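Local atomic coordinates of restriction endonuclease R.BpuJI (Bacillus pumilus, PDB entry 5HNH), a protein that probably cleaves DNA as a restriction endonuclease, represented here by its N-terminal part in complex with nucleic acid. Residues Phe108-Cys113 with Ala223-Ile228; Ala134-Arg139 with Val173-Ile178; Leu145-Thr150 with Ile181-Lys186. One frame throughout, in Å; residues are numbered along the deposited sequence.

Contact 1 (Phe108-Cys113 with Ala223-Ile228); sequences FFKDIC and ANLIRI
The methyl group of Ala-223 is pressed against the backbone of helix 105-115, where it meets Lys-110. Ala-223 CB lies 3.6 Å from Lys-110 N and 3.8 Å from Phe-109 C, so the methyl group packs on main chain. Phe-109 CB adds a flank, 4.1 Å from Ala-223 CB, and Cys-113 SG touches the same methyl group more loosely from the next turn. Ala-223, Phe-109 and Cys-113 are all buried. Phe-109 itself only brushes the contact: beyond CB its ring turns away, one face covered by Phe-108 and an edge-to-face pairing made with Phe-80.

Ala-223 follows helix 206-222, which ends in a Schellman motif with Asn-224 at positive phi, and the chain then enters strand 226-229. This strand and strand 232-235 make an antiparallel hairpin directly after a helix, consistent with the wing of a winged-helix domain, a common DNA-binding fold.

Toward solvent the contact is held by a long side chain. Lys-110, modelled in two conformers, passes in the one described here with its CG 3.6 Å from Ala-223 CB. It then bends at its last torsion (chi4 68°), which lets Lys-110 NZ donate a hydrogen bond to Ala-223 O at 2.8 Å, tilted 25° from the carbonyl plane. At the bend, Lys-110 CE touches Leu-225 CD2 at 3.6 Å, the two side chains meeting at a slant. The amine also makes a long, weak ion pair with Glu-239. Further out, exposed Arg-227 reaches back along its own segment, and its NH1 and NH2 both grip Asn-224 OD1 end-on, the NH2 bond being 2.8 Å and on a lone pair. Asn-224 ND2 is hydrogen-bonded to Glu-239.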
loop_
_atom_site.group_PDB
_atom_site.type_symbol
_atom_site.label_atom_id
_atom_site.label_comp_id
_atom_site.label_asym_id
_atom_site.label_seq_id
_atom_site.Cartn_x
_atom_site.Cartn_y
_atom_site.Cartn_z
ATOM N N PHE A 108 -12.040 2.267 -5.503
ATOM C CA PHE A 108 -11.190 1.086 -5.465
ATOM C C PHE A 108 -9.922 1.415 -4.667
ATOM O O PHE A 108 -9.564 0.686 -3.737
ATOM C CB PHE A 108 -10.882 0.645 -6.898
ATOM C CG PHE A 108 -10.098 -0.643 -7.015
ATOM C CD1 PHE A 108 -8.708 -0.622 -7.017
ATOM C CD2 PHE A 108 -10.754 -1.859 -7.193
ATOM C CE1 PHE A 108 -7.969 -1.807 -7.161
ATOM C CE2 PHE A 108 -10.045 -3.040 -7.344
ATOM C CZ PHE A 108 -8.649 -3.023 -7.319
ATOM N N PHE A 109 -9.273 2.533 -4.984
ATOM C CA PHE A 109 -8.007 2.857 -4.309
ATOM C C PHE A 109 -8.187 3.486 -2.925
ATOM O O PHE A 109 -7.280 3.392 -2.075
ATOM C CB PHE A 109 -7.153 3.729 -5.229
ATOM C CG PHE A 109 -6.569 2.943 -6.373
ATOM C CD1 PHE A 109 -5.478 2.105 -6.163
ATOM C CD2 PHE A 109 -7.148 2.976 -7.628
ATOM C CE1 PHE A 109 -4.959 1.333 -7.207
ATOM C CE2 PHE A 109 -6.630 2.224 -8.671
ATOM C CZ PHE A 109 -5.531 1.401 -8.456
ATOM N N LYS A 110 -9.338 4.120 -2.692
ATOM C CA LYS A 110 -9.677 4.592 -1.350
ATOM C C LYS A 110 -9.767 3.400 -0.401
ATOM O O LYS A 110 -9.285 3.463 0.734
ATOM C CB LYS A 110 -11.004 5.366 -1.330
ATOM C CG LYS A 110 -10.915 6.832 -1.743
ATOM C CD LYS A 110 -12.212 7.560 -1.373
ATOM C CE LYS A 110 -12.265 8.977 -1.949
ATOM N NZ LYS A 110 -12.383 9.018 -3.430
ATOM N N ASP A 111 -10.388 2.319 -0.873
ATOM C CA ASP A 111 -10.523 1.110 -0.075
ATOM C C ASP A 111 -9.144 0.494 0.221
ATOM O O ASP A 111 -8.871 0.048 1.344
ATOM C CB ASP A 111 -11.420 0.103 -0.794
ATOM C CG ASP A 111 -11.684 -1.141 0.036
ATOM O OD1 ASP A 111 -12.370 -1.025 1.076
ATOM O OD2 ASP A 111 -11.223 -2.230 -0.362
ATOM N N ILE A 112 -8.293 0.446 -0.799
ATOM C CA ILE A 112 -6.911 -0.020 -0.614
ATOM C C ILE A 112 -6.167 0.821 0.435
ATOM O O ILE A 112 -5.524 0.281 1.341
ATOM C CB ILE A 112 -6.143 -0.013 -1.956
ATOM C CG1 ILE A 112 -6.577 -1.224 -2.793
ATOM C CG2 ILE A 112 -4.631 -0.033 -1.729
ATOM C CD1 ILE A 112 -6.125 -1.180 -4.224
ATOM N N CYS A 113 -6.276 2.140 0.337
ATOM C CA CYS A 113 -5.600 3.009 1.310
ATOM C C CYS A 113 -6.199 2.854 2.706
ATOM O O CYS A 113 -5.491 2.994 3.708
ATOM C CB CYS A 113 -5.683 4.474 0.877
ATOM S SG CYS A 113 -4.746 4.817 -0.622
ATOM N N ALA A 223 -6.724 7.614 -5.366
ATOM C CA ALA A 223 -7.911 7.637 -4.532
ATOM C C ALA A 223 -8.571 9.018 -4.537
ATOM O O ALA A 223 -9.599 9.208 -3.901
ATOM C CB ALA A 223 -7.555 7.212 -3.110
ATOM N N ASN A 224 -7.969 9.962 -5.260
ATOM C CA ASN A 224 -8.413 11.359 -5.315
ATOM C C ASN A 224 -8.302 12.098 -3.972
ATOM O O ASN A 224 -8.975 13.091 -3.752
ATOM C CB ASN A 224 -9.870 11.448 -5.847
ATOM C CG ASN A 224 -10.178 12.793 -6.443
ATOM O OD1 ASN A 224 -9.286 13.448 -6.979
ATOM N ND2 ASN A 224 -11.444 13.222 -6.358
ATOM N N LEU A 225 -7.430 11.638 -3.083
ATOM C CA LEU A 225 -7.330 12.257 -1.765
ATOM C C LEU A 225 -6.228 13.311 -1.676
ATOM O O LEU A 225 -6.307 14.228 -0.859
ATOM C CB LEU A 225 -7.110 11.179 -0.702
ATOM C CG LEU A 225 -8.254 10.161 -0.707
ATOM C CD1 LEU A 225 -8.009 9.125 0.359
ATOM C CD2 LEU A 225 -9.582 10.870 -0.467
ATOM N N ILE A 226 -5.200 13.181 -2.510
ATOM C CA ILE A 226 -4.159 14.203 -2.575
ATOM C C ILE A 226 -3.886 14.642 -4.008
ATOM O O ILE A 226 -4.324 13.989 -4.965
ATOM C CB ILE A 226 -2.831 13.714 -1.950
ATOM C CG1 ILE A 226 -2.249 12.544 -2.762
ATOM C CG2 ILE A 226 -3.033 13.341 -0.475
ATOM C CD1 ILE A 226 -0.751 12.228 -2.411
ATOM N N ARG A 227 -3.196 15.775 -4.134
ATOM C CA ARG A 227 -2.579 16.192 -5.387
ATOM C C ARG A 227 -1.089 16.379 -5.143
ATOM O O ARG A 227 -0.665 16.673 -4.019
ATOM C CB ARG A 227 -3.172 17.503 -5.914
ATOM C CG ARG A 227 -4.659 17.481 -6.199
ATOM C CD ARG A 227 -4.988 16.662 -7.444
ATOM N NE ARG A 227 -6.408 16.740 -7.789
ATOM C CZ ARG A 227 -7.337 15.892 -7.357
ATOM N NH1 ARG A 227 -7.003 14.887 -6.553
ATOM N NH2 ARG A 227 -8.603 16.046 -7.734
ATOM N N ILE A 228 -0.305 16.238 -6.201
ATOM C CA ILE A 228 1.117 16.492 -6.123
ATOM C C ILE A 228 1.471 17.692 -6.998
ATOM O O ILE A 228 1.278 17.675 -8.206
ATOM C CB ILE A 228 1.896 15.250 -6.508
ATOM C CG1 ILE A 228 1.793 14.254 -5.348
ATOM C CG2 ILE A 228 3.358 15.593 -6.771
ATOM C CD1 ILE A 228 1.869 12.833 -5.756
#

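Contact 2 (Ala134-Arg139 with Val173-Ile178); sequences AKIQIR and VLQGKI
Gln-175 reaches the residue that follows helix 125-133, Ala-134, and grips it. From Gln-175 CB, which rests on Lys-135 O at 3.8 Å, the chain passes to Gln-175 CG, lying 3.5 Å from Lys-135 O and equally near Ala-134 O. Extended beyond CG (chi2 172°), it lays CD beside Ala-134 O and lets Gln-175 NE2 donate a hydrogen bond to Ala-134 O at 2.8 Å. The bond is almost straight, 175° at the hydrogen, and Ala-134 O lies in the plane of the amide. On the other branch, Gln-175 OE1 accepts a hydrogen bond from Lys-177 NZ at 3.0 Å, the amine standing above the carbonyl plane. Both ends of the amide are thus engaged, which would fix its rotation. Replacing Gln-175 by alanine removes everything beyond CB, which would probably cost Ala-134 O this donor and Lys-177 NZ this acceptor and open a gap beside Lys-135 O.

Each segment holds a Schellman motif, with Lys-135 and Gly-176 at positive phi; a beta carbon on Gly-176 would run into Gln-137 O. Between the segments a water donates to Lys-135 O and Gln-175 O and accepts from Gln-137 NE2. Gln-137 N donates to Leu-174 O at 2.8 Å, in the carbonyl plane. The apolar side chains are buried: Ile-136 lies beside Leu-174, Ile-136 CD1 to Leu-174 CB 3.8 Å, while Ile-138 sends CD1 to Val-173 CG1 at 4.0 Å.

The pairing ties the link between helices 125-133 and 140-153 to the end of helix 171-174. Tyr-143 of helix 140-153 packs on both Ile-138 and Val-173, Phe-118 pairs through its backbone with Ile-138, and Val-183 of helix 180-192 lies against Val-173 and Ile-178.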
loop_
_atom_site.group_PDB
_atom_site.type_symbol
_atom_site.label_atom_id
_atom_site.label_comp_id
_atom_site.label_asym_id
_atom_site.label_seq_id
_atom_site.Cartn_x
_atom_site.Cartn_y
_atom_site.Cartn_z
ATOM N N ALA A 134 10.998 -5.661 14.024
ATOM C CA ALA A 134 11.197 -4.233 14.277
ATOM C C ALA A 134 9.984 -3.580 14.948
ATOM O O ALA A 134 9.965 -2.365 15.166
ATOM C CB ALA A 134 11.514 -3.516 12.976
ATOM N N LYS A 135 8.982 -4.395 15.265
ATOM C CA LYS A 135 7.779 -3.948 15.963
ATOM C C LYS A 135 7.028 -2.858 15.176
ATOM O O LYS A 135 6.446 -1.938 15.755
ATOM C CB LYS A 135 8.128 -3.457 17.366
ATOM C CG LYS A 135 8.892 -4.493 18.209
ATOM C CD LYS A 135 9.240 -3.937 19.574
ATOM C CE LYS A 135 10.214 -4.842 20.322
ATOM N NZ LYS A 135 10.612 -4.262 21.637
ATOM N N ILE A 136 7.074 -2.963 13.856
ATOM C CA ILE A 136 6.300 -2.081 12.991
ATOM C C ILE A 136 4.810 -2.323 13.233
ATOM O O ILE A 136 4.391 -3.472 13.339
ATOM C CB ILE A 136 6.607 -2.316 11.495
ATOM C CG1 ILE A 136 8.108 -2.201 11.196
ATOM C CG2 ILE A 136 5.811 -1.354 10.632
ATOM C CD1 ILE A 136 8.705 -0.877 11.597
ATOM N N GLN A 137 4.028 -1.248 13.350
ATOM C CA GLN A 137 2.574 -1.359 13.367
ATOM C C GLN A 137 1.931 0.003 13.125
ATOM O O GLN A 137 1.941 0.887 13.984
ATOM C CB GLN A 137 2.047 -1.979 14.670
ATOM C CG GLN A 137 2.693 -1.545 15.958
ATOM C CD GLN A 137 2.112 -2.301 17.150
ATOM O OE1 GLN A 137 1.062 -2.948 17.043
ATOM N NE2 GLN A 137 2.795 -2.228 18.286
ATOM N N ILE A 138 1.380 0.151 11.930
ATOM C CA ILE A 138 0.829 1.419 11.490
ATOM C C ILE A 138 -0.179 1.195 10.367
ATOM O O ILE A 138 -0.041 0.256 9.566
ATOM C CB ILE A 138 1.959 2.381 11.010
ATOM C CG1 ILE A 138 1.409 3.783 10.752
ATOM C CG2 ILE A 138 2.669 1.842 9.773
ATOM C CD1 ILE A 138 2.486 4.784 10.377
ATOM N N ARG A 139 -1.216 2.034 10.352
ATOM C CA ARG A 139 -2.031 2.228 9.168
ATOM C C ARG A 139 -1.488 3.456 8.488
ATOM O O ARG A 139 -1.814 4.569 8.904
ATOM C CB ARG A 139 -3.499 2.429 9.528
ATOM C CG ARG A 139 -4.006 1.532 10.637
ATOM C CD ARG A 139 -5.491 1.734 10.817
ATOM N NE ARG A 139 -6.017 0.956 11.931
ATOM C CZ ARG A 139 -7.290 0.616 12.055
ATOM N NH1 ARG A 139 -8.166 0.986 11.117
ATOM N NH2 ARG A 139 -7.684 -0.089 13.104
ATOM N N VAL A 173 7.972 6.384 13.620
ATOM C CA VAL A 173 6.640 6.588 13.036
ATOM C C VAL A 173 6.013 5.246 12.655
ATOM O O VAL A 173 4.872 4.969 13.016
ATOM C CB VAL A 173 6.678 7.519 11.796
ATOM C CG1 VAL A 173 5.366 7.431 10.998
ATOM C CG2 VAL A 173 6.950 8.971 12.210
ATOM N N LEU A 174 6.766 4.397 11.953
ATOM C CA LEU A 174 6.231 3.104 11.499
ATOM C C LEU A 174 5.897 2.174 12.679
ATOM O O LEU A 174 5.091 1.253 12.537
ATOM C CB LEU A 174 7.226 2.421 10.542
ATOM C CG LEU A 174 7.518 3.168 9.240
ATOM C CD1 LEU A 174 8.709 2.545 8.537
ATOM C CD2 LEU A 174 6.305 3.194 8.303
ATOM N N GLN A 175 6.525 2.418 13.837
ATOM C CA GLN A 175 6.222 1.680 15.064
ATOM C C GLN A 175 4.982 2.216 15.786
ATOM O O GLN A 175 4.586 1.689 16.826
ATOM C CB GLN A 175 7.430 1.707 16.022
ATOM C CG GLN A 175 8.575 0.798 15.611
ATOM C CD GLN A 175 9.814 1.005 16.472
ATOM O OE1 GLN A 175 10.004 2.075 17.055
ATOM N NE2 GLN A 175 10.649 -0.023 16.573
ATOM N N GLY A 176 4.375 3.262 15.231
ATOM C CA GLY A 176 3.182 3.858 15.804
ATOM C C GLY A 176 3.411 4.600 17.104
ATOM O O GLY A 176 2.502 4.741 17.919
ATOM N N LYS A 177 4.631 5.084 17.310
ATOM C CA LYS A 177 4.972 5.716 18.579
ATOM C C LYS A 177 4.821 7.238 18.551
ATOM O O LYS A 177 4.925 7.887 19.592
ATOM C CB LYS A 177 6.413 5.361 18.974
ATOM C CG LYS A 177 6.683 3.877 19.172
ATOM C CD LYS A 177 8.153 3.654 19.538
ATOM C CE LYS A 177 8.457 2.207 19.858
ATOM N NZ LYS A 177 9.918 2.025 20.062
ATOM N N ILE A 178 4.568 7.799 17.369
ATOM C CA ILE A 178 4.750 9.233 17.147
ATOM C C ILE A 178 3.473 9.969 16.721
ATOM O O ILE A 178 2.787 9.538 15.812
ATOM C CB ILE A 178 5.826 9.482 16.065
ATOM C CG1 ILE A 178 7.129 8.741 16.408
ATOM C CG2 ILE A 178 6.045 10.977 15.856
ATOM C CD1 ILE A 178 7.749 9.146 17.745
HETATM O O HOH W 1 5.468 -0.632 17.955
#

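Contact 3 (Leu145-Thr150 with Ile181-Lys186); sequences LQVLLT and IEVIEK
Thr-150 and Ile-181 mark the nearest approach of the two helical backbones, their CA atoms 6.3 Å apart. The axes of the short segments come within 9.2 Å and cross at -52°, both running in broadly the same direction. Contact is made by one patch on each helix.

Thr-150 presents its methyl group to helix 180-192: Thr-150 CG2 meets Ile-184 CG1 at 3.6 Å and Ile-181 CD1 at 3.9 Å, the Thr-150 and Ile-181 side chains lying roughly perpendicular. Its hydroxyl sits beside the backbone nitrogen (chi1 -56°), and Thr-150 OG1 donates a hydrogen bond back to Gln-146 O at 2.8 Å. That oxygen also accepts Thr-150 N from the opposite face of its plane, so the polar branch is satisfied within its own helix and an apolar one is left for the partner.

Helix 140-153 also packs Leu-145, Leu-148 and Leu-149 on strand 232-235 of the small sheet, consistent with a core helix of a winged-helix domain; helix 180-192 covers another of its flanks. There Val-147 and Ile-184 lie alongside, pointing opposite ways. Ile-184 CD1 lies 3.9 Å from Val-147 CG1 and also rests on Val-147 O, while Val-183 CG1 reaches Val-147 CG1 at a loose 4.5 Å.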
loop_
_atom_site.group_PDB
_atom_site.type_symbol
_atom_site.label_atom_id
_atom_site.label_comp_id
_atom_site.label_asym_id
_atom_site.label_seq_id
_atom_site.Cartn_x
_atom_site.Cartn_y
_atom_site.Cartn_z
ATOM N N LEU A 145 -2.377 11.053 5.932
ATOM C CA LEU A 145 -3.429 12.045 5.807
ATOM C C LEU A 145 -3.477 12.965 7.028
ATOM O O LEU A 145 -3.639 14.177 6.883
ATOM C CB LEU A 145 -4.784 11.361 5.593
ATOM C CG LEU A 145 -4.912 10.698 4.220
ATOM C CD1 LEU A 145 -6.225 9.949 4.122
ATOM C CD2 LEU A 145 -4.778 11.713 3.091
ATOM N N GLN A 146 -3.320 12.407 8.226
ATOM C CA GLN A 146 -3.324 13.246 9.421
ATOM C C GLN A 146 -2.102 14.170 9.469
ATOM O O GLN A 146 -2.204 15.309 9.928
ATOM C CB GLN A 146 -3.381 12.402 10.695
ATOM C CG GLN A 146 -3.608 13.241 11.974
ATOM C CD GLN A 146 -4.893 14.038 11.915
ATOM O OE1 GLN A 146 -5.884 13.593 11.334
ATOM N NE2 GLN A 146 -4.885 15.226 12.506
ATOM N N VAL A 147 -0.961 13.688 8.986
ATOM C CA VAL A 147 0.237 14.518 8.909
ATOM C C VAL A 147 0.002 15.715 7.968
ATOM O O VAL A 147 0.344 16.852 8.293
ATOM C CB VAL A 147 1.462 13.693 8.435
ATOM C CG1 VAL A 147 2.634 14.601 8.070
ATOM C CG2 VAL A 147 1.892 12.736 9.534
ATOM N N LEU A 148 -0.594 15.449 6.810
ATOM C CA LEU A 148 -0.932 16.501 5.859
ATOM C C LEU A 148 -1.925 17.499 6.465
ATOM O O LEU A 148 -1.786 18.710 6.281
ATOM C CB LEU A 148 -1.500 15.892 4.567
ATOM C CG LEU A 148 -0.509 15.026 3.788
ATOM C CD1 LEU A 148 -1.180 14.326 2.608
ATOM C CD2 LEU A 148 0.655 15.891 3.308
ATOM N N LEU A 149 -2.918 16.990 7.190
ATOM C CA LEU A 149 -3.903 17.856 7.843
ATOM C C LEU A 149 -3.245 18.729 8.906
ATOM O O LEU A 149 -3.543 19.911 9.022
ATOM C CB LEU A 149 -5.025 17.026 8.474
ATOM C CG LEU A 149 -6.119 16.491 7.543
ATOM C CD1 LEU A 149 -6.959 15.480 8.301
ATOM C CD2 LEU A 149 -7.007 17.650 7.036
ATOM N N THR A 150 -2.334 18.139 9.673
ATOM C CA THR A 150 -1.661 18.872 10.745
ATOM C C THR A 150 -0.692 19.914 10.180
ATOM O O THR A 150 -0.520 20.994 10.756
ATOM C CB THR A 150 -0.917 17.903 11.689
ATOM O OG1 THR A 150 -1.842 16.940 12.200
ATOM C CG2 THR A 150 -0.279 18.657 12.866
ATOM N N ILE A 181 1.682 15.842 15.067
ATOM C CA ILE A 181 2.207 17.151 15.471
ATOM C C ILE A 181 3.705 17.057 15.860
ATOM O O ILE A 181 4.452 18.019 15.688
ATOM C CB ILE A 181 1.378 17.771 16.640
ATOM C CG1 ILE A 181 1.840 19.199 16.956
ATOM C CG2 ILE A 181 1.476 16.925 17.907
ATOM C CD1 ILE A 181 1.764 20.171 15.803
ATOM N N GLU A 182 4.153 15.904 16.345
ATOM C CA GLU A 182 5.585 15.748 16.677
ATOM C C GLU A 182 6.415 15.821 15.407
ATOM O O GLU A 182 7.473 16.465 15.366
ATOM C CB GLU A 182 5.861 14.426 17.383
ATOM C CG GLU A 182 5.398 14.346 18.810
ATOM C CD GLU A 182 5.708 12.991 19.413
ATOM O OE1 GLU A 182 6.853 12.795 19.886
ATOM O OE2 GLU A 182 4.812 12.121 19.400
ATOM N N VAL A 183 5.910 15.156 14.369
ATOM C CA VAL A 183 6.517 15.171 13.053
ATOM C C VAL A 183 6.533 16.592 12.509
ATOM O O VAL A 183 7.554 17.072 12.025
ATOM C CB VAL A 183 5.763 14.240 12.071
ATOM C CG1 VAL A 183 6.276 14.411 10.654
ATOM C CG2 VAL A 183 5.841 12.782 12.515
ATOM N N ILE A 184 5.398 17.278 12.590
ATOM C CA ILE A 184 5.322 18.634 12.061
ATOM C C ILE A 184 6.277 19.596 12.763
ATOM O O ILE A 184 6.950 20.391 12.109
ATOM C CB ILE A 184 3.896 19.191 12.149
ATOM C CG1 ILE A 184 2.928 18.296 11.360
ATOM C CG2 ILE A 184 3.874 20.628 11.663
ATOM C CD1 ILE A 184 3.340 18.000 9.929
ATOM N N GLU A 185 6.344 19.522 14.089
ATOM C CA GLU A 185 7.219 20.404 14.859
ATOM C C GLU A 185 8.696 20.115 14.585
ATOM O O GLU A 185 9.507 21.040 14.456
ATOM C CB GLU A 185 6.917 20.285 16.355
ATOM C CG GLU A 185 5.624 20.986 16.764
ATOM C CD GLU A 185 5.326 20.869 18.243
ATOM O OE1 GLU A 185 6.245 20.474 18.995
ATOM O OE2 GLU A 185 4.177 21.167 18.651
ATOM N N LYS A 186 9.042 18.835 14.475
ATOM C CA LYS A 186 10.403 18.460 14.122
ATOM C C LYS A 186 10.789 19.019 12.757
ATOM O O LYS A 186 11.886 19.540 12.574
ATOM C CB LYS A 186 10.557 16.942 14.121
ATOM C CG LYS A 186 11.907 16.482 13.647
ATOM C CD LYS A 186 12.993 16.972 14.598
ATOM C CE LYS A 186 14.358 16.472 14.179
ATOM N NZ LYS A 186 15.373 16.743 15.226
#

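In the fold
After several helices and a small sheet, the chain reaches helix 105-115, whose residues 108-113 are met much later by 223-228, closing the longest loop, contact 1. Contacts 2 and 3 both fall within that span and cross, since their segments alternate: 134-139, 145-150, 173-178, 181-186. Contact 2 joins the linker before helix 140-153 to the end of helix 171-174; contact 3 sets helix 180-192 against helix 140-153. The two adjoin through Val-183. Contacts 1 and 3 meet where Ile-226 touches Leu-148 and Leu-145, joining the hairpin strand to helix 140-153. Contacts 1 and 2 do not touch; their nearest atoms are about 6 Å apart.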